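PDB 2VSH: 2-c-methyl-d-erythritol 4-phosphate cytidylyltransferase from Streptococcus pneumoniae, which catalyses the transfer of the cytidylyl group of CTP to D-ribitol 5-phosphate, giving the CDP-activated ribitol used for teichoic acid precursors. Local coordinates for residues P32-I35 against H36-K40; I119-R122 against M123-D126. One frame throughout, in Å; residues are numbered along the deposited sequence.

Contact 1 of 2, residues P32-I35 against H36-K40; sequences PILI and HTIEK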
ATOM      1  N   PRO A  32      -4.724   5.426 -24.927  1.00 24.06           N
ATOM      2  CA  PRO A  32      -5.154   5.864 -23.595  1.00 23.08           C
ATOM      3  C   PRO A  32      -5.314   4.692 -22.650  1.00 22.19           C
ATOM      4  O   PRO A  32      -5.746   3.602 -23.065  1.00 22.04           O
ATOM      5  CB  PRO A  32      -6.534   6.505 -23.835  1.00 23.09           C
ATOM      6  CG  PRO A  32      -6.567   6.846 -25.284  1.00 24.17           C
ATOM      7  CD  PRO A  32      -5.688   5.817 -25.971  1.00 24.68           C
ATOM      8  N   ILE A  33      -4.991   4.916 -21.381  1.00 21.51           N
ATOM      9  CA  ILE A  33      -5.142   3.875 -20.364  1.00 20.54           C
ATOM     10  C   ILE A  33      -6.517   3.216 -20.427  1.00 19.84           C
ATOM     11  O   ILE A  33      -6.625   1.973 -20.373  1.00 20.56           O
ATOM     12  CB  ILE A  33      -4.815   4.419 -18.932  1.00 20.63           C
ATOM     13  CG1 ILE A  33      -3.314   4.739 -18.834  1.00 20.89           C
ATOM     14  CG2 ILE A  33      -5.205   3.378 -17.856  1.00 16.36           C
ATOM     15  CD1 ILE A  33      -2.901   5.666 -17.669  1.00 22.32           C
ATOM     16  N   LEU A  34      -7.569   4.030 -20.557  1.00 19.94           N
ATOM     17  CA  LEU A  34      -8.934   3.510 -20.627  1.00 19.46           C
ATOM     18  C   LEU A  34      -9.099   2.473 -21.735  1.00 19.42           C
ATOM     19  O   LEU A  34      -9.798   1.467 -21.564  1.00 18.74           O
ATOM     20  CB  LEU A  34      -9.948   4.650 -20.841  1.00 19.50           C
ATOM     21  CG  LEU A  34     -11.408   4.231 -21.048  1.00 19.76           C
ATOM     22  CD1 LEU A  34     -12.001   3.477 -19.829  1.00 17.96           C
ATOM     23  CD2 LEU A  34     -12.277   5.427 -21.434  1.00 19.81           C
ATOM     24  N   ILE A  35      -8.461   2.739 -22.869  1.00 20.39           N
ATOM     25  CA  ILE A  35      -8.535   1.850 -24.037  1.00 21.20           C
ATOM     26  C   ILE A  35      -7.864   0.495 -23.767  1.00 21.53           C
ATOM     27  O   ILE A  35      -8.432  -0.551 -24.106  1.00 21.01           O
ATOM     28  CB  ILE A  35      -7.970   2.532 -25.294  1.00 21.52           C
ATOM     29  CG1 ILE A  35      -8.885   3.693 -25.734  1.00 21.35           C
ATOM     30  CG2 ILE A  35      -7.743   1.511 -26.428  1.00 22.17           C
ATOM     31  CD1 ILE A  35     -10.371   3.293 -26.036  1.00 21.00           C
ATOM     32  N   HIS A  36      -6.673   0.534 -23.163  1.00 22.40           N
ATOM     33  CA  HIS A  36      -5.960  -0.676 -22.747  1.00 23.16           C
ATOM     34  C   HIS A  36      -6.872  -1.555 -21.902  1.00 22.24           C
ATOM     35  O   HIS A  36      -6.920  -2.782 -22.077  1.00 23.07           O
ATOM     36  CB  HIS A  36      -4.745  -0.328 -21.887  1.00 23.47           C
ATOM     37  CG  HIS A  36      -3.591   0.229 -22.647  1.00 25.62           C
ATOM     38  ND1 HIS A  36      -2.682  -0.568 -23.306  1.00 28.13           N
ATOM     39  CD2 HIS A  36      -3.178   1.505 -22.834  1.00 25.24           C
ATOM     40  CE1 HIS A  36      -1.771   0.192 -23.886  1.00 30.30           C
ATOM     41  NE2 HIS A  36      -2.047   1.453 -23.611  1.00 29.19           N
ATOM     42  N   THR A  37      -7.578  -0.915 -20.970  1.00 21.19           N
ATOM     43  CA  THR A  37      -8.427  -1.616 -20.008  1.00 20.05           C
ATOM     44  C   THR A  37      -9.647  -2.242 -20.703  1.00 20.37           C
ATOM     45  O   THR A  37      -9.976  -3.414 -20.474  1.00 21.34           O
ATOM     46  CB  THR A  37      -8.895  -0.647 -18.876  1.00 19.01           C
ATOM     47  OG1 THR A  37      -7.749  -0.099 -18.205  1.00 18.35           O
ATOM     48  CG2 THR A  37      -9.758  -1.384 -17.856  1.00 18.00           C
ATOM     49  N   ILE A  38     -10.320  -1.463 -21.542  1.00 20.84           N
ATOM     50  CA  ILE A  38     -11.472  -1.972 -22.308  1.00 21.63           C
ATOM     51  C   ILE A  38     -11.051  -3.153 -23.207  1.00 23.72           C
ATOM     52  O   ILE A  38     -11.755  -4.167 -23.273  1.00 23.49           O
ATOM     53  CB  ILE A  38     -12.142  -0.873 -23.146  1.00 21.53           C
ATOM     54  CG1 ILE A  38     -12.814   0.170 -22.250  1.00 21.35           C
ATOM     55  CG2 ILE A  38     -13.188  -1.481 -24.096  1.00 21.15           C
ATOM     56  CD1 ILE A  38     -13.277   1.442 -23.005  1.00 20.70           C
ATOM     57  N   GLU A  39      -9.892  -3.009 -23.857  1.00 25.66           N
ATOM     58  CA  GLU A  39      -9.274  -4.066 -24.683  1.00 28.69           C
ATOM     59  C   GLU A  39      -9.198  -5.426 -24.003  1.00 28.50           C
ATOM     60  O   GLU A  39      -9.463  -6.435 -24.631  1.00 29.75           O
ATOM     61  CB  GLU A  39      -7.852  -3.679 -25.105  1.00 29.14           C
ATOM     62  CG  GLU A  39      -7.783  -2.909 -26.414  1.00 32.64           C
ATOM     63  CD  GLU A  39      -6.383  -2.398 -26.715  1.00 33.07           C
ATOM     64  OE1 GLU A  39      -5.427  -2.807 -26.012  1.00 35.38           O
ATOM     65  OE2 GLU A  39      -6.235  -1.583 -27.654  1.00 37.18           O
ATOM     66  N   LYS A  40      -8.821  -5.440 -22.726  1.00 27.95           N
ATOM     67  CA  LYS A  40      -8.705  -6.679 -21.966  1.00 27.32           C
ATOM     68  C   LYS A  40     -10.038  -7.402 -21.815  1.00 27.04           C
ATOM     69  O   LYS A  40     -10.044  -8.611 -21.581  1.00 27.23           O
ATOM     70  CB  LYS A  40      -8.106  -6.430 -20.572  1.00 26.65           C
ATOM     71  CG  LYS A  40      -6.704  -5.827 -20.525  1.00 27.82           C
ATOM     72  CD  LYS A  40      -5.671  -6.719 -21.186  1.00 30.09           C
ATOM     73  CE  LYS A  40      -4.282  -6.242 -20.857  1.00 33.16           C
ATOM     74  NZ  LYS A  40      -3.983  -4.927 -21.505  1.00 34.39           N
TER
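L34 and I38, one turn apart on the first turns of helix 33-42, meet as apolar side chains: L34 CG lies 3.9 Å from I38 CD1, the two branches crossing at a slant. The contact depends on L34 swinging its CG anti to the backbone N (chi1 175°), which brings the leucine tip toward the following turn although its CB starts out away from it. Both branched residues suit the buried side, where they also pack on V52 of strand 50-54, and L34 reaches I7 and A9 of strand 3-9 as well.

The backbone bonds are the regular i to i+4 ladder. P32, at the N-cap, lends its carbonyl to H36 N, and the proline ring restricts its own phi, here -59°. T37 N bonds in the same way to I33 O, and I38 N to L34 O. The last rung runs from E39 N to I35 O at 2.9 Å.

The polar side chains find their partners away from the ladder. The imidazole of H36 sets CD2 3.3 Å from P32 O, and I33 CA sits at its edge; NE2 then hydrogen-bonds L28 O. T37, with OG1 anti to its carbonyl carbon (chi1 -59°), uses the hydroxyl to bond S114 O. The extended chain of E39 passes obliquely over I35, OE2 coming 3.7 Å from I35 CG2, while OE1 forms a salt bridge with R31.

Aliphatic groups therefore bind the helix to the sheet, whereas the imidazole, hydroxyl and carboxylate each find a partner beyond the helical turns, consistent with a helix held in one rotation beside S114, which probably binds CTP.

Contact 2 of 2, residues I119-R122 against M123-D126; sequences ITLR and MIQD
The N-terminal turn of helix 121-133 opens with T120 as its N-cap: OG1 accepts the N-H of M123 at 3.3 Å, a capping bond with an N-H...O angle of 160°. A chi1 of 63° holds the hydroxyl between the backbone N and the carbonyl carbon, turned to the first turn, where a threonine can replace the missing backbone acceptor. The same oxygen also lies 3.4 Å from M123 CG. Behind the cap the helical ladder begins, with I124 N bonded to T120 O in the carbonyl plane and Q125 N to L121 O at 2.7 Å.

On the inner side of this helix, which links strand 108-113 to strand 136-142 along the chain, I119 and I124 form a hydrophobic staple, the residue before the N-cap meeting the fourth of the helix. They cross at about a right angle, I119 CD1 reaching I124 CG1 at 3.5 Å. Both isoleucines also touch F41 of helix 33-42.

An i to i+4 salt bridge joins R122 to D126. The arginine chain bends at chi2 and chi3, bringing NH1 to D126 OD2 at 2.7 Å; the donor comes from above the carboxylate, whose plane stands 45° from the guanidinium. M123 CG lies over one guanidinium face, offset toward its rim, so the flexible methionine packs against the flat cation. NH1 also bonds K212 O, and NH2 pairs with E214.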
ATOM      1  N   ILE A 119      -5.176  -5.923 -15.938  1.00 18.96           N
ATOM      2  CA  ILE A 119      -6.074  -7.037 -15.647  1.00 18.56           C
ATOM      3  C   ILE A 119      -5.880  -8.060 -16.760  1.00 19.05           C
ATOM      4  O   ILE A 119      -5.580  -7.694 -17.899  1.00 18.75           O
ATOM      5  CB  ILE A 119      -7.557  -6.551 -15.569  1.00 17.85           C
ATOM      6  CG1 ILE A 119      -8.517  -7.699 -15.175  1.00 17.64           C
ATOM      7  CG2 ILE A 119      -7.950  -5.799 -16.876  1.00 18.68           C
ATOM      8  CD1 ILE A 119      -9.978  -7.301 -15.103  1.00 17.78           C
ATOM      9  N   THR A 120      -6.052  -9.340 -16.428  1.00 19.35           N
ATOM     10  CA  THR A 120      -5.857 -10.425 -17.371  1.00 19.43           C
ATOM     11  C   THR A 120      -7.178 -11.185 -17.541  1.00 19.41           C
ATOM     12  O   THR A 120      -8.081 -11.077 -16.708  1.00 17.61           O
ATOM     13  CB  THR A 120      -4.779 -11.406 -16.856  1.00 20.96           C
ATOM     14  OG1 THR A 120      -5.232 -12.005 -15.634  1.00 20.35           O
ATOM     15  CG2 THR A 120      -3.413 -10.701 -16.626  1.00 20.49           C
ATOM     16  N   LEU A 121      -7.288 -11.956 -18.623  1.00 20.24           N
ATOM     17  CA  LEU A 121      -8.460 -12.807 -18.845  1.00 20.74           C
ATOM     18  C   LEU A 121      -8.601 -13.819 -17.710  1.00 21.04           C
ATOM     19  O   LEU A 121      -9.702 -14.194 -17.332  1.00 20.41           O
ATOM     20  CB  LEU A 121      -8.345 -13.542 -20.195  1.00 21.61           C
ATOM     21  CG  LEU A 121      -8.613 -12.663 -21.429  1.00 22.00           C
ATOM     22  CD1 LEU A 121      -8.240 -13.406 -22.716  1.00 22.78           C
ATOM     23  CD2 LEU A 121     -10.063 -12.209 -21.464  1.00 22.26           C
ATOM     24  N   ARG A 122      -7.476 -14.268 -17.172  1.00 21.52           N
ATOM     25  CA  ARG A 122      -7.523 -15.244 -16.085  1.00 22.73           C
ATOM     26  C   ARG A 122      -8.293 -14.655 -14.894  1.00 21.32           C
ATOM     27  O   ARG A 122      -9.131 -15.323 -14.303  1.00 20.15           O
ATOM     28  CB  ARG A 122      -6.109 -15.653 -15.686  1.00 23.28           C
ATOM     29  CG  ARG A 122      -6.005 -16.938 -14.841  1.00 26.61           C
ATOM     30  CD  ARG A 122      -6.260 -16.668 -13.362  1.00 29.21           C
ATOM     31  NE  ARG A 122      -5.312 -15.710 -12.781  1.00 30.26           N
ATOM     32  CZ  ARG A 122      -5.566 -14.953 -11.714  1.00 30.84           C
ATOM     33  NH1 ARG A 122      -6.748 -15.023 -11.100  1.00 29.93           N
ATOM     34  NH2 ARG A 122      -4.644 -14.105 -11.273  1.00 30.52           N
ATOM     35  N   MET A 123      -8.003 -13.395 -14.561  1.00 21.00           N
ATOM     36  CA  MET A 123      -8.674 -12.684 -13.469  1.00 21.47           C
ATOM     37  C   MET A 123     -10.165 -12.499 -13.744  1.00 21.18           C
ATOM     38  O   MET A 123     -10.992 -12.796 -12.879  1.00 22.75           O
ATOM     39  CB  MET A 123      -8.026 -11.312 -13.256  1.00 20.78           C
ATOM     40  CG  MET A 123      -6.641 -11.389 -12.615  1.00 21.57           C
ATOM     41  SD  MET A 123      -5.820  -9.787 -12.671  1.00 24.93           S
ATOM     42  CE  MET A 123      -4.191 -10.339 -12.401  1.00 25.09           C
ATOM     43  N   ILE A 124     -10.492 -12.024 -14.950  1.00 20.20           N
ATOM     44  CA  ILE A 124     -11.881 -11.872 -15.407  1.00 19.21           C
ATOM     45  C   ILE A 124     -12.620 -13.201 -15.321  1.00 19.74           C
ATOM     46  O   ILE A 124     -13.725 -13.263 -14.812  1.00 19.31           O
ATOM     47  CB  ILE A 124     -11.938 -11.373 -16.857  1.00 19.01           C
ATOM     48  CG1 ILE A 124     -11.381  -9.953 -16.937  1.00 18.70           C
ATOM     49  CG2 ILE A 124     -13.382 -11.459 -17.428  1.00 17.54           C
ATOM     50  CD1 ILE A 124     -10.858  -9.571 -18.307  1.00 21.83           C
ATOM     51  N   GLN A 125     -11.996 -14.253 -15.843  1.00 20.92           N
ATOM     52  CA  GLN A 125     -12.598 -15.568 -15.849  1.00 21.66           C
ATOM     53  C   GLN A 125     -12.808 -16.150 -14.441  1.00 21.86           C
ATOM     54  O   GLN A 125     -13.852 -16.721 -14.167  1.00 21.84           O
ATOM     55  CB  GLN A 125     -11.797 -16.507 -16.756  1.00 23.39           C
ATOM     56  CG  GLN A 125     -12.064 -16.217 -18.244  1.00 22.75           C
ATOM     57  CD  GLN A 125     -11.146 -16.969 -19.180  1.00 23.53           C
ATOM     58  OE1 GLN A 125     -10.360 -17.823 -18.761  1.00 21.31           O
ATOM     59  NE2 GLN A 125     -11.224 -16.631 -20.468  1.00 24.68           N
ATOM     60  N   ASP A 126     -11.815 -16.013 -13.570  1.00 21.97           N
ATOM     61  CA  ASP A 126     -11.950 -16.400 -12.154  1.00 23.10           C
ATOM     62  C   ASP A 126     -13.094 -15.708 -11.433  1.00 21.95           C
ATOM     63  O   ASP A 126     -13.825 -16.349 -10.683  1.00 22.73           O
ATOM     64  CB  ASP A 126     -10.654 -16.138 -11.390  1.00 23.01           C
ATOM     65  CG  ASP A 126      -9.602 -17.164 -11.682  1.00 25.96           C
ATOM     66  OD1 ASP A 126      -9.849 -18.034 -12.549  1.00 27.16           O
ATOM     67  OD2 ASP A 126      -8.526 -17.107 -11.043  1.00 27.86           O
TER

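In the fold
From the N terminus, the chain completes strand 3-9 and the small hairpin of strands 27-28 and 31-32 before contact 1 forms the opening turns of helix 33-42. Strands 50-54, 77-81 and 108-113 of the main sheet follow, with helices 59-69 and 86-100 among them, and only then does contact 2 start helix 121-133. Each contact closes just a helical turn, and the two stand in series, neither nested nor crossing. They are neighbours in space nonetheless, centres about 14 Å apart: K40 at the end of contact 1 packs against I119, L121 and I124 of contact 2, joining the last turn of helix 33-42 to the first turn of helix 121-133.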